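Local coordinates for core protein VP4 (Bluetongue virus, PDB 2JHP) that caps viral messenger RNA inside the bluetongue virus core, as a multifunctional enzyme working like an assembly line, at residues Trp57-Leu62 / Leu78-Lys83; Gly66-Ser71 / Val85-Pro90; Leu304-Ile309 / Met333-Asn338; Glu285-Glu290 / Tyr316-Thr321. All blocks are in the same frame, centred on the assembly; numbering follows the deposited sequence.

Interaction 1. Residues Trp57-Leu62 / Leu78-Lys83; sequences WTIRQL and LADIIK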
loop_
_atom_site.group_PDB
_atom_site.type_symbol
_atom_site.label_atom_id
_atom_site.label_comp_id
_atom_site.label_asym_id
_atom_site.label_seq_id
_atom_site.Cartn_x
_atom_site.Cartn_y
_atom_site.Cartn_z
ATOM N N TRP A 57 -16.896 18.441 -19.849
ATOM C CA TRP A 57 -16.926 17.116 -19.218
ATOM C C TRP A 57 -16.471 17.147 -17.752
ATOM O O TRP A 57 -15.542 17.883 -17.396
ATOM C CB TRP A 57 -16.086 16.121 -20.025
ATOM C CG TRP A 57 -16.480 16.050 -21.486
ATOM C CD1 TRP A 57 -15.703 16.372 -22.562
ATOM C CD2 TRP A 57 -17.751 15.645 -22.017
ATOM N NE1 TRP A 57 -16.404 16.181 -23.729
ATOM C CE2 TRP A 57 -17.665 15.739 -23.423
ATOM C CE3 TRP A 57 -18.953 15.208 -21.440
ATOM C CZ2 TRP A 57 -18.735 15.415 -24.263
ATOM C CZ3 TRP A 57 -20.014 14.885 -22.274
ATOM C CH2 TRP A 57 -19.899 14.991 -23.671
ATOM N N THR A 58 -17.140 16.357 -16.908
ATOM C CA THR A 58 -16.770 16.263 -15.492
ATOM C C THR A 58 -15.546 15.360 -15.293
ATOM O O THR A 58 -15.257 14.477 -16.113
ATOM C CB THR A 58 -17.918 15.741 -14.598
ATOM O OG1 THR A 58 -18.168 14.364 -14.893
ATOM C CG2 THR A 58 -19.209 16.568 -14.770
ATOM N N ILE A 59 -14.837 15.592 -14.196
ATOM C CA ILE A 59 -13.652 14.821 -13.837
ATOM C C ILE A 59 -13.887 13.293 -13.859
ATOM O O ILE A 59 -13.148 12.558 -14.523
ATOM C CB ILE A 59 -13.033 15.321 -12.484
ATOM C CG1 ILE A 59 -11.920 14.388 -12.017
ATOM C CG2 ILE A 59 -14.075 15.439 -11.389
ATOM C CD1 ILE A 59 -10.718 14.452 -12.844
ATOM N N ARG A 60 -14.921 12.840 -13.156
ATOM C CA ARG A 60 -15.299 11.433 -13.087
ATOM C C ARG A 60 -15.667 10.848 -14.440
ATOM O O ARG A 60 -15.439 9.657 -14.680
ATOM C CB ARG A 60 -16.486 11.251 -12.142
ATOM C CG ARG A 60 -16.145 11.359 -10.662
ATOM C CD ARG A 60 -17.377 11.099 -9.858
ATOM N NE ARG A 60 -17.655 9.675 -9.725
ATOM C CZ ARG A 60 -18.869 9.138 -9.789
ATOM N NH1 ARG A 60 -19.933 9.898 -10.018
ATOM N NH2 ARG A 60 -19.014 7.829 -9.637
ATOM N N GLN A 61 -16.267 11.673 -15.304
ATOM C CA GLN A 61 -16.573 11.257 -16.668
ATOM C C GLN A 61 -15.274 10.997 -17.395
ATOM O O GLN A 61 -15.088 9.918 -17.972
ATOM C CB GLN A 61 -17.415 12.292 -17.406
ATOM C CG GLN A 61 -18.874 12.222 -17.038
ATOM C CD GLN A 61 -19.760 13.180 -17.844
ATOM O OE1 GLN A 61 -19.425 14.358 -18.030
ATOM N NE2 GLN A 61 -20.905 12.672 -18.307
ATOM N N LEU A 62 -14.361 11.965 -17.328
ATOM C CA LEU A 62 -13.060 11.826 -17.990
ATOM C C LEU A 62 -12.211 10.704 -17.391
ATOM O O LEU A 62 -11.514 10.001 -18.117
ATOM C CB LEU A 62 -12.301 13.163 -18.039
ATOM C CG LEU A 62 -12.850 14.227 -19.001
ATOM C CD1 LEU A 62 -12.033 15.518 -18.964
ATOM C CD2 LEU A 62 -12.937 13.706 -20.430
ATOM N N LEU A 78 -12.177 21.923 -16.016
ATOM C CA LEU A 78 -13.207 20.948 -16.371
ATOM C C LEU A 78 -14.597 21.503 -16.048
ATOM O O LEU A 78 -14.717 22.627 -15.543
ATOM C CB LEU A 78 -12.958 19.623 -15.639
ATOM C CG LEU A 78 -12.082 18.526 -16.256
ATOM C CD1 LEU A 78 -10.950 19.057 -17.113
ATOM C CD2 LEU A 78 -11.532 17.622 -15.165
ATOM N N ALA A 79 -15.644 20.729 -16.347
ATOM C CA ALA A 79 -17.035 21.170 -16.122
ATOM C C ALA A 79 -17.418 21.092 -14.657
ATOM O O ALA A 79 -18.456 21.599 -14.245
ATOM C CB ALA A 79 -17.999 20.327 -16.951
ATOM N N ASP A 80 -16.543 20.462 -13.886
ATOM C CA ASP A 80 -16.840 19.965 -12.561
ATOM C C ASP A 80 -16.011 20.732 -11.545
ATOM O O ASP A 80 -16.548 21.329 -10.615
ATOM C CB ASP A 80 -16.442 18.477 -12.521
ATOM C CG ASP A 80 -17.094 17.708 -11.381
ATOM O OD1 ASP A 80 -17.609 18.329 -10.423
ATOM O OD2 ASP A 80 -17.091 16.463 -11.455
ATOM N N ILE A 81 -14.690 20.680 -11.732
ATOM C CA ILE A 81 -13.714 21.279 -10.829
ATOM C C ILE A 81 -12.559 21.873 -11.641
ATOM O O ILE A 81 -12.465 21.660 -12.856
ATOM C CB ILE A 81 -13.142 20.231 -9.814
ATOM C CG1 ILE A 81 -12.462 19.065 -10.544
ATOM C CG2 ILE A 81 -14.230 19.722 -8.855
ATOM C CD1 ILE A 81 -11.526 18.254 -9.666
ATOM N N ILE A 82 -11.692 22.626 -10.968
ATOM C CA ILE A 82 -10.423 23.042 -11.550
ATOM C C ILE A 82 -9.404 21.947 -11.200
ATOM O O ILE A 82 -8.821 21.939 -10.107
ATOM C CB ILE A 82 -9.993 24.458 -11.063
ATOM C CG1 ILE A 82 -11.045 25.498 -11.473
ATOM C CG2 ILE A 82 -8.647 24.846 -11.647
ATOM C CD1 ILE A 82 -10.846 26.878 -10.885
ATOM N N LYS A 83 -9.222 21.011 -12.131
ATOM C CA LYS A 83 -8.437 19.800 -11.887
ATOM C C LYS A 83 -6.936 20.053 -11.881
ATOM O O LYS A 83 -6.401 20.579 -12.851
ATOM C CB LYS A 83 -8.773 18.730 -12.939
ATOM C CG LYS A 83 -7.920 17.459 -12.865
ATOM C CD LYS A 83 -8.212 16.631 -11.610
ATOM C CE LYS A 83 -7.219 15.484 -11.444
ATOM N NZ LYS A 83 -6.018 15.839 -10.629
#

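Interaction 2. Residues Gly66-Ser71 / Val85-Pro90; sequences GFIFIS and VDVRIP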
loop_
_atom_site.group_PDB
_atom_site.type_symbol
_atom_site.label_atom_id
_atom_site.label_comp_id
_atom_site.label_asym_id
_atom_site.label_seq_id
_atom_site.Cartn_x
_atom_site.Cartn_y
_atom_site.Cartn_z
ATOM N N GLY A 66 -10.474 7.044 -18.786
ATOM C CA GLY A 66 -9.043 6.822 -18.642
ATOM C C GLY A 66 -8.149 8.035 -18.867
ATOM O O GLY A 66 -6.976 7.877 -19.166
ATOM N N PHE A 67 -8.688 9.240 -18.704
ATOM C CA PHE A 67 -7.932 10.493 -18.884
ATOM C C PHE A 67 -6.835 10.746 -17.853
ATOM O O PHE A 67 -7.045 10.593 -16.640
ATOM C CB PHE A 67 -8.870 11.690 -18.886
ATOM C CG PHE A 67 -9.342 12.070 -20.235
ATOM C CD1 PHE A 67 -10.189 11.230 -20.958
ATOM C CD2 PHE A 67 -8.959 13.276 -20.803
ATOM C CE1 PHE A 67 -10.642 11.586 -22.228
ATOM C CE2 PHE A 67 -9.408 13.641 -22.076
ATOM C CZ PHE A 67 -10.250 12.789 -22.785
ATOM N N ILE A 68 -5.667 11.130 -18.362
ATOM C CA ILE A 68 -4.569 11.635 -17.565
ATOM C C ILE A 68 -4.243 12.999 -18.148
ATOM O O ILE A 68 -4.107 13.150 -19.371
ATOM C CB ILE A 68 -3.344 10.699 -17.621
ATOM C CG1 ILE A 68 -3.620 9.434 -16.803
ATOM C CG2 ILE A 68 -2.049 11.405 -17.133
ATOM C CD1 ILE A 68 -2.508 8.341 -16.927
ATOM N N PHE A 69 -4.119 13.986 -17.269
ATOM C CA PHE A 69 -3.995 15.371 -17.696
ATOM C C PHE A 69 -2.539 15.816 -17.652
ATOM O O PHE A 69 -1.900 15.795 -16.600
ATOM C CB PHE A 69 -4.919 16.261 -16.859
ATOM C CG PHE A 69 -6.352 15.792 -16.851
ATOM C CD1 PHE A 69 -6.791 14.852 -15.926
ATOM C CD2 PHE A 69 -7.262 16.270 -17.785
ATOM C CE1 PHE A 69 -8.123 14.412 -15.930
ATOM C CE2 PHE A 69 -8.587 15.831 -17.786
ATOM C CZ PHE A 69 -9.012 14.906 -16.860
ATOM N N ILE A 70 -2.020 16.178 -18.824
ATOM C CA ILE A 70 -0.619 16.565 -18.979
ATOM C C ILE A 70 -0.528 17.993 -19.515
ATOM O O ILE A 70 -1.169 18.321 -20.514
ATOM C CB ILE A 70 0.130 15.610 -19.945
ATOM C CG1 ILE A 70 0.015 14.153 -19.493
ATOM C CG2 ILE A 70 1.590 15.991 -20.061
ATOM C CD1 ILE A 70 -0.776 13.287 -20.428
ATOM N N SER A 71 0.269 18.835 -18.856
ATOM C CA SER A 71 0.451 20.231 -19.289
ATOM C C SER A 71 1.700 20.873 -18.698
ATOM O O SER A 71 2.304 20.334 -17.769
ATOM C CB SER A 71 -0.769 21.083 -18.900
ATOM O OG SER A 71 -0.610 22.434 -19.315
ATOM N N VAL A 85 -3.178 19.330 -12.482
ATOM C CA VAL A 85 -2.496 18.617 -13.565
ATOM C C VAL A 85 -1.765 17.369 -13.055
ATOM O O VAL A 85 -0.950 17.451 -12.135
ATOM C CB VAL A 85 -1.564 19.585 -14.355
ATOM C CG1 VAL A 85 -0.435 18.866 -15.023
ATOM C CG2 VAL A 85 -2.364 20.340 -15.398
ATOM N N ASP A 86 -2.100 16.217 -13.635
ATOM C CA ASP A 86 -1.493 14.927 -13.271
ATOM C C ASP A 86 0.005 14.874 -13.562
ATOM O O ASP A 86 0.796 14.522 -12.692
ATOM C CB ASP A 86 -2.184 13.764 -14.002
ATOM C CG ASP A 86 -3.589 13.485 -13.488
ATOM O OD1 ASP A 86 -4.403 12.973 -14.284
ATOM O OD2 ASP A 86 -3.882 13.769 -12.304
ATOM N N VAL A 87 0.379 15.204 -14.797
ATOM C CA VAL A 87 1.782 15.234 -15.204
ATOM C C VAL A 87 2.125 16.656 -15.603
ATOM O O VAL A 87 1.623 17.153 -16.611
ATOM C CB VAL A 87 2.067 14.301 -16.417
ATOM C CG1 VAL A 87 3.568 14.232 -16.713
ATOM C CG2 VAL A 87 1.525 12.920 -16.177
ATOM N N ARG A 88 2.970 17.316 -14.821
ATOM C CA ARG A 88 3.411 18.656 -15.206
ATOM C C ARG A 88 4.718 18.633 -15.986
ATOM O O ARG A 88 5.773 18.310 -15.446
ATOM C CB ARG A 88 3.489 19.623 -14.019
ATOM C CG ARG A 88 3.637 21.059 -14.472
ATOM C CD ARG A 88 3.360 22.060 -13.379
ATOM N NE ARG A 88 3.386 23.414 -13.927
ATOM C CZ ARG A 88 3.123 24.522 -13.240
ATOM N NH1 ARG A 88 2.810 24.460 -11.952
ATOM N NH2 ARG A 88 3.176 25.700 -13.848
ATOM N N ILE A 89 4.610 18.970 -17.267
ATOM C CA ILE A 89 5.744 19.035 -18.174
ATOM C C ILE A 89 6.529 20.313 -17.935
ATOM O O ILE A 89 5.977 21.410 -18.038
ATOM C CB ILE A 89 5.302 18.968 -19.656
ATOM C CG1 ILE A 89 4.443 17.727 -19.900
ATOM C CG2 ILE A 89 6.517 18.996 -20.594
ATOM C CD1 ILE A 89 5.148 16.406 -19.620
ATOM N N PRO A 90 7.822 20.166 -17.603
ATOM C CA PRO A 90 8.736 21.290 -17.352
ATOM C C PRO A 90 8.894 22.198 -18.572
ATOM O O PRO A 90 8.579 21.788 -19.697
ATOM C CB PRO A 90 10.070 20.600 -17.027
ATOM C CG PRO A 90 9.699 19.192 -16.623
ATOM C CD PRO A 90 8.486 18.857 -17.433
#

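Interaction 3. Residues Leu304-Ile309 / Met333-Asn338; sequences LIKHRI and MYELRN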
loop_
_atom_site.group_PDB
_atom_site.type_symbol
_atom_site.label_atom_id
_atom_site.label_comp_id
_atom_site.label_asym_id
_atom_site.label_seq_id
_atom_site.Cartn_x
_atom_site.Cartn_y
_atom_site.Cartn_z
ATOM N N LEU A 304 16.514 -1.802 23.289
ATOM C CA LEU A 304 17.603 -1.781 22.315
ATOM C C LEU A 304 18.910 -1.366 22.996
ATOM O O LEU A 304 19.055 -0.222 23.433
ATOM C CB LEU A 304 17.270 -0.860 21.142
ATOM C CG LEU A 304 18.021 -1.107 19.830
ATOM C CD1 LEU A 304 17.685 -2.462 19.201
ATOM C CD2 LEU A 304 17.694 0.001 18.864
ATOM N N ILE A 305 19.847 -2.304 23.088
ATOM C CA ILE A 305 21.114 -2.067 23.787
ATOM C C ILE A 305 22.324 -1.924 22.843
ATOM O O ILE A 305 22.454 -2.647 21.850
ATOM C CB ILE A 305 21.406 -3.191 24.839
ATOM C CG1 ILE A 305 20.124 -3.634 25.584
ATOM C CG2 ILE A 305 22.533 -2.769 25.797
ATOM C CD1 ILE A 305 19.507 -2.607 26.542
ATOM N N LYS A 306 23.202 -0.982 23.174
ATOM C CA LYS A 306 24.490 -0.829 22.503
ATOM C C LYS A 306 25.277 -2.136 22.583
ATOM O O LYS A 306 25.318 -2.776 23.634
ATOM C CB LYS A 306 25.278 0.292 23.173
ATOM C CG LYS A 306 26.363 0.914 22.325
ATOM C CD LYS A 306 27.340 1.698 23.203
ATOM C CE LYS A 306 27.820 2.970 22.526
ATOM N NZ LYS A 306 28.135 2.742 21.096
ATOM N N HIS A 307 25.891 -2.536 21.477
ATOM C CA HIS A 307 26.576 -3.817 21.439
ATOM C C HIS A 307 27.906 -3.770 20.698
ATOM O O HIS A 307 27.970 -4.107 19.517
ATOM C CB HIS A 307 25.672 -4.876 20.806
ATOM C CG HIS A 307 26.105 -6.280 21.080
ATOM N ND1 HIS A 307 26.940 -6.979 20.235
ATOM C CD2 HIS A 307 25.823 -7.116 22.108
ATOM C CE1 HIS A 307 27.149 -8.186 20.729
ATOM N NE2 HIS A 307 26.488 -8.294 21.867
ATOM N N ARG A 308 28.967 -3.360 21.385
ATOM C CA ARG A 308 30.309 -3.413 20.780
ATOM C C ARG A 308 30.902 -4.811 20.918
ATOM O O ARG A 308 30.877 -5.396 21.997
ATOM C CB ARG A 308 31.272 -2.321 21.317
ATOM C CG ARG A 308 31.127 -1.945 22.798
ATOM C CD ARG A 308 30.134 -0.781 23.040
ATOM N NE ARG A 308 30.808 0.457 23.417
ATOM C CZ ARG A 308 30.887 0.921 24.660
ATOM N NH1 ARG A 308 30.338 0.256 25.674
ATOM N NH2 ARG A 308 31.532 2.056 24.887
ATOM N N ILE A 309 31.394 -5.347 19.803
ATOM C CA ILE A 309 32.073 -6.644 19.778
ATOM C C ILE A 309 33.503 -6.511 20.303
ATOM O O ILE A 309 34.277 -5.696 19.792
ATOM C CB ILE A 309 32.143 -7.231 18.358
ATOM C CG1 ILE A 309 30.872 -6.890 17.585
ATOM C CG2 ILE A 309 32.397 -8.747 18.417
ATOM C CD1 ILE A 309 31.057 -6.765 16.086
ATOM N N MET A 333 33.112 0.122 11.711
ATOM C CA MET A 333 32.417 0.211 12.991
ATOM C C MET A 333 31.939 -1.171 13.470
ATOM O O MET A 333 30.899 -1.674 13.031
ATOM C CB MET A 333 31.245 1.205 12.861
ATOM C CG MET A 333 30.253 1.280 14.026
ATOM S SD MET A 333 30.896 1.936 15.574
ATOM C CE MET A 333 31.879 3.349 15.048
ATOM N N TYR A 334 32.705 -1.779 14.373
ATOM C CA TYR A 334 32.366 -3.115 14.881
ATOM C C TYR A 334 31.453 -3.075 16.085
ATOM O O TYR A 334 31.815 -3.478 17.194
ATOM C CB TYR A 334 33.614 -3.944 15.149
ATOM C CG TYR A 334 34.219 -4.455 13.877
ATOM C CD1 TYR A 334 35.317 -3.817 13.308
ATOM C CD2 TYR A 334 33.674 -5.559 13.224
ATOM C CE1 TYR A 334 35.874 -4.271 12.130
ATOM C CE2 TYR A 334 34.213 -6.021 12.045
ATOM C CZ TYR A 334 35.320 -5.379 11.505
ATOM O OH TYR A 334 35.875 -5.836 10.339
ATOM N N GLU A 335 30.249 -2.599 15.823
ATOM C CA GLU A 335 29.221 -2.402 16.826
ATOM C C GLU A 335 27.882 -2.775 16.205
ATOM O O GLU A 335 27.584 -2.410 15.060
ATOM C CB GLU A 335 29.225 -0.943 17.258
ATOM C CG GLU A 335 28.269 -0.587 18.351
ATOM C CD GLU A 335 28.393 0.871 18.735
ATOM O OE1 GLU A 335 29.416 1.226 19.362
ATOM O OE2 GLU A 335 27.476 1.662 18.407
ATOM N N LEU A 336 27.096 -3.531 16.955
ATOM C CA LEU A 336 25.761 -3.918 16.527
ATOM C C LEU A 336 24.765 -3.339 17.503
ATOM O O LEU A 336 25.143 -2.580 18.400
ATOM C CB LEU A 336 25.626 -5.442 16.492
ATOM C CG LEU A 336 26.672 -6.217 15.686
ATOM C CD1 LEU A 336 26.553 -7.673 16.022
ATOM C CD2 LEU A 336 26.543 -6.006 14.180
ATOM N N ARG A 337 23.495 -3.689 17.322
ATOM C CA ARG A 337 22.455 -3.344 18.285
ATOM C C ARG A 337 21.801 -4.608 18.806
ATOM O O ARG A 337 21.586 -5.570 18.065
ATOM C CB ARG A 337 21.415 -2.404 17.674
ATOM C CG ARG A 337 21.922 -0.996 17.414
ATOM C CD ARG A 337 22.284 -0.288 18.703
ATOM N NE ARG A 337 23.135 0.870 18.457
ATOM C CZ ARG A 337 23.637 1.657 19.407
ATOM N NH1 ARG A 337 23.356 1.441 20.687
ATOM N NH2 ARG A 337 24.412 2.679 19.074
ATOM N N ASN A 338 21.520 -4.605 20.098
ATOM C CA ASN A 338 20.933 -5.749 20.756
ATOM C C ASN A 338 19.476 -5.467 20.992
ATOM O O ASN A 338 19.132 -4.645 21.838
ATOM C CB ASN A 338 21.640 -6.015 22.085
ATOM C CG ASN A 338 21.179 -7.297 22.755
ATOM O OD1 ASN A 338 21.663 -7.641 23.825
ATOM N ND2 ASN A 338 20.242 -8.004 22.138
#

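Interaction 4. Residues Glu285-Glu290 / Tyr316-Thr321; sequences EDRLGE and YHCIST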
loop_
_atom_site.group_PDB
_atom_site.type_symbol
_atom_site.label_atom_id
_atom_site.label_comp_id
_atom_site.label_asym_id
_atom_site.label_seq_id
_atom_site.Cartn_x
_atom_site.Cartn_y
_atom_site.Cartn_z
ATOM N N GLU A 285 29.625 -2.389 30.501
ATOM C CA GLU A 285 28.550 -1.414 30.226
ATOM C C GLU A 285 27.450 -1.998 29.360
ATOM O O GLU A 285 26.275 -1.827 29.664
ATOM C CB GLU A 285 29.080 -0.134 29.570
ATOM C CG GLU A 285 30.018 0.672 30.457
ATOM C CD GLU A 285 30.748 1.755 29.687
ATOM O OE1 GLU A 285 30.860 1.637 28.441
ATOM O OE2 GLU A 285 31.209 2.720 30.334
ATOM N N ASP A 286 27.831 -2.676 28.281
ATOM C CA ASP A 286 26.843 -3.302 27.408
ATOM C C ASP A 286 26.060 -4.352 28.192
ATOM O O ASP A 286 24.834 -4.402 28.099
ATOM C CB ASP A 286 27.499 -3.929 26.168
ATOM C CG ASP A 286 28.157 -2.893 25.237
ATOM O OD1 ASP A 286 27.970 -1.663 25.425
ATOM O OD2 ASP A 286 28.848 -3.333 24.294
ATOM N N ARG A 287 26.780 -5.166 28.968
ATOM C CA ARG A 287 26.184 -6.187 29.835
ATOM C C ARG A 287 25.251 -5.593 30.893
ATOM O O ARG A 287 24.266 -6.231 31.269
ATOM C CB ARG A 287 27.264 -7.030 30.556
ATOM C CG ARG A 287 27.982 -8.145 29.755
ATOM C CD ARG A 287 27.371 -8.427 28.360
ATOM N NE ARG A 287 28.164 -7.804 27.296
ATOM C CZ ARG A 287 27.715 -7.516 26.080
ATOM N NH1 ARG A 287 26.459 -7.781 25.749
ATOM N NH2 ARG A 287 28.526 -6.948 25.193
ATOM N N LEU A 288 25.579 -4.393 31.380
ATOM C CA LEU A 288 24.795 -3.732 32.428
ATOM C C LEU A 288 23.435 -3.299 31.908
ATOM O O LEU A 288 22.416 -3.543 32.559
ATOM C CB LEU A 288 25.529 -2.515 33.001
ATOM C CG LEU A 288 24.812 -1.794 34.147
ATOM C CD1 LEU A 288 24.601 -2.753 35.322
ATOM C CD2 LEU A 288 25.560 -0.533 34.602
ATOM N N GLY A 289 23.443 -2.657 30.738
ATOM C CA GLY A 289 22.234 -2.195 30.069
ATOM C C GLY A 289 21.249 -3.315 29.848
ATOM O O GLY A 289 20.047 -3.142 30.056
ATOM N N GLU A 290 21.781 -4.464 29.435
ATOM C CA GLU A 290 21.010 -5.685 29.239
ATOM C C GLU A 290 20.382 -6.169 30.550
ATOM O O GLU A 290 19.184 -6.464 30.606
ATOM C CB GLU A 290 21.907 -6.780 28.643
ATOM C CG GLU A 290 22.309 -6.553 27.185
ATOM C CD GLU A 290 23.372 -7.531 26.686
ATOM O OE1 GLU A 290 23.682 -8.524 27.391
ATOM O OE2 GLU A 290 23.908 -7.295 25.581
ATOM N N TYR A 316 31.722 -15.400 23.682
ATOM C CA TYR A 316 31.247 -14.707 24.877
ATOM C C TYR A 316 29.730 -14.793 24.973
ATOM O O TYR A 316 29.070 -15.344 24.087
ATOM C CB TYR A 316 31.699 -13.239 24.877
ATOM C CG TYR A 316 31.156 -12.393 23.735
ATOM C CD1 TYR A 316 31.774 -12.384 22.477
ATOM C CD2 TYR A 316 30.037 -11.581 23.920
ATOM C CE1 TYR A 316 31.270 -11.591 21.429
ATOM C CE2 TYR A 316 29.543 -10.790 22.892
ATOM C CZ TYR A 316 30.159 -10.797 21.649
ATOM O OH TYR A 316 29.657 -10.016 20.630
ATOM N N HIS A 317 29.179 -14.238 26.048
ATOM C CA HIS A 317 27.742 -14.322 26.288
ATOM C C HIS A 317 27.081 -12.972 26.541
ATOM O O HIS A 317 27.733 -12.000 26.939
ATOM C CB HIS A 317 27.445 -15.288 27.436
ATOM C CG HIS A 317 27.853 -16.699 27.156
ATOM N ND1 HIS A 317 27.064 -17.571 26.439
ATOM C CD2 HIS A 317 28.968 -17.391 27.500
ATOM C CE1 HIS A 317 27.672 -18.742 26.353
ATOM N NE2 HIS A 317 28.830 -18.661 26.989
ATOM N N CYS A 318 25.772 -12.935 26.299
ATOM C CA CYS A 318 24.964 -11.750 26.525
ATOM C C CYS A 318 23.476 -12.112 26.633
ATOM O O CYS A 318 23.088 -13.252 26.377
ATOM C CB CYS A 318 25.174 -10.751 25.389
ATOM S SG CYS A 318 24.443 -11.250 23.840
ATOM N N ILE A 319 22.656 -11.133 27.008
ATOM C CA ILE A 319 21.221 -11.324 27.128
ATOM C C ILE A 319 20.547 -10.653 25.934
ATOM O O ILE A 319 20.603 -9.431 25.780
ATOM C CB ILE A 319 20.690 -10.758 28.452
ATOM C CG1 ILE A 319 21.370 -11.450 29.638
ATOM C CG2 ILE A 319 19.188 -10.934 28.532
ATOM C CD1 ILE A 319 21.378 -10.620 30.897
ATOM N N SER A 320 19.915 -11.456 25.086
ATOM C CA SER A 320 19.445 -10.957 23.803
ATOM C C SER A 320 18.212 -11.664 23.239
ATOM O O SER A 320 17.876 -12.780 23.633
ATOM C CB SER A 320 20.585 -11.030 22.775
ATOM O OG SER A 320 20.168 -10.538 21.509
ATOM N N THR A 321 17.549 -10.981 22.311
ATOM C CA THR A 321 16.595 -11.606 21.403
ATOM C C THR A 321 17.244 -11.657 20.010
ATOM O O THR A 321 17.369 -12.726 19.415
ATOM C CB THR A 321 15.237 -10.849 21.385
ATOM O OG1 THR A 321 14.566 -11.003 22.646
ATOM C CG2 THR A 321 14.332 -11.363 20.262
#

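Interaction 1. Residues Trp57-Leu62 / Leu78-Lys83
Trp57 O takes the N-H of Ala79 in a straight bond (3.0 Å, 168° at the hydrogen) that comes in from above the carbonyl plane, and Thr58 and Asp80 bring the two segments closest, 4.7 Å between their CA atoms. On one side is the start of helix 59-64, closed by a capping box; on the other is the turn of the hairpin that joins strands 75-77 and 82-84. In the box, Thr58 N gives to Gln61 OE1 (3.2 Å), in the carbonyl plane and on a lone pair, while Gln61 N returns a weak bond to Thr58 OG1. Asp80 lays its carboxylate beside this first turn: with CG anti to the backbone N (chi1 -161°), OD2 lies 3.3 Å from Thr58 CB and 3.2 Å from Ile59 CG2. A negative group at a helix start should be electrostatically favourable. Ile59 points its side chain at the hairpin. Its CB meets Leu78 CD2, and its CG1 branch runs on to carry CD1 across the aliphatic part of Lys83, roughly at a right angle, 3.5 Å from Lys83 CD. The ammonium of Lys83 goes on past it to the carbonyl O of Asp488. One turn along the helix, Leu62 continues the apolar seam, its CD1 resting 4.0 Å from Leu78 CG.

Interaction 2. Residues Gly66-Ser71 / Val85-Pro90
Asp86 reaches back along strand 67-71 where edge strand 87-88 of a five-stranded parallel sheet begins to pair with it. Its CB sits 3.3 Å from Phe69 O. CG then turns beside its own backbone N (chi1 -71°), which carries OD1 to within 3.2 Å of Phe69 N; this N-H meets the oxygen on its anti side, 33° out of the carboxylate plane. The same OD1 lies near the plane of the Phe69 ring, at its edge, 3.5 Å from Phe69 CD1, and forms a salt bridge with Arg63. The other oxygen, OD2, is hydrogen-bonded to the Thr490 hydroxyl. Past the aspartate the pairing is ordinary parallel sheet: Val87 N bonds to Phe69 O, Ser71 N to Val87 O, and Ile89 N to Ser71 O. Ile70 and Val87 point the same way side by side, Ile70 CG1 3.7 Å from Val87 CB, and Ile70 CG2 presses on Ile89 CG1 at 3.3 Å. Ser71 turns to the other face, where its CB meets Val85 CG2. A buried carboxylate thus takes over the backbone acceptor's role at the end of the ladder, and the guanidinium of Arg63 probably keeps it ionised.

Interaction 3. Residues Leu304-Ile309 / Met333-Asn338
Lys306 is overlapped near its root by the guanidinium of Arg337, whose NH1 lies 3.3 Å from Lys306 CB. Further out, the lysine bends at its last two torsions and brings NZ into a salt bridge with Glu335 OE1 (2.6 Å), approached from above the carboxylate plane. Glu335 extends beyond CG to meet it; its OE2 is also 3.3 Å from Arg337 NH2, an attraction of charges with no N-H aimed at the oxygen. The carboxylate thus draws in both cations; Arg337 also bridges to Asp265, and its NE is hydrogen-bonded to Gln326 OE1. Lys306 CD lies over one face of the Arg308 guanidinium, toward its rim, while NH1 of that arginine is salt-bridged to Asp286 and Glu285. The antiparallel ladder pairs Ile305 with Asn338 and His307 with Leu336; Leu336 N to His307 O is 2.8 Å, the return bond weak. On the opposite face Asn338 CB touches Ile305 CB. Strand 335-341 runs between 302-308 and 322-324, the strand order of a class I methyltransferase sheet; helix 280-295 packs on Ile305 and His307, helix 178-186 on Leu304 and Arg337.

Interaction 4. Residues Glu285-Glu290 / Tyr316-Thr321
Glu290 and Arg287, one turn apart on the helix, set their charged ends against each other and together meet Cys318 CB, while the glutamate alone takes the backbone N-H of Ile319. Arg287 NH1 makes a salt bridge to Glu290 OE2 (2.6 Å), while OE1 of the same carboxylate lies in the guanidinium plane, at its edge. Glu290 starts out beside its backbone N (chi1 -71°) and then runs extended, which carries the carboxylate across to the strand. There Glu290 OE1 accepts the N-H of Ile319 N at 2.8 Å in a nearly straight bond, 173° at the hydrogen, though from above the carboxylate plane. Cys318 CB rests against the joint of the two groups, 3.3 Å from each of Arg287 NH1 and Glu290 OE1. To get there the arginine folds at its second and third torsions, its CD passing 3.9 Å from His317 O; Asp286 CB covers one face of its guanidinium, toward the rim. The cation and the peptide N-H would both stabilise negative charge on the carboxylate. Helix segment 285-290 runs at 31° to strand segment 316-320, axes 8.2 Å apart at closest. Helix 280-295 also packs on strand 302-308, while strand 315-320 pairs with strand 357-362 in a separate two-stranded sheet.

How the interactions relate
The four contacts fall into two pairs well apart in the chain. Interactions 1 and 2 have centres 14 Å apart and share the Phe69 ring, which Ile59, Leu62 and Leu78 all touch; Leu62 CD1 is 3.7 Å from Phe69 CE2. Interactions 3 and 4, centres 10 Å apart, are joined by Arg308 NH1, which bridges to Asp286 OD1 and Glu285 OE1, each at 3.1 Å. Between interactions 1 and 3 the centres are 57 Å apart. Each pair has bound ligands nearby: the Ile68 side chain is about 12 Å from a guanine, and those of Lys306 and Arg287 are about 6 and 13 Å from S-adenosyl-L-homocysteine, consistent with separate capping sites.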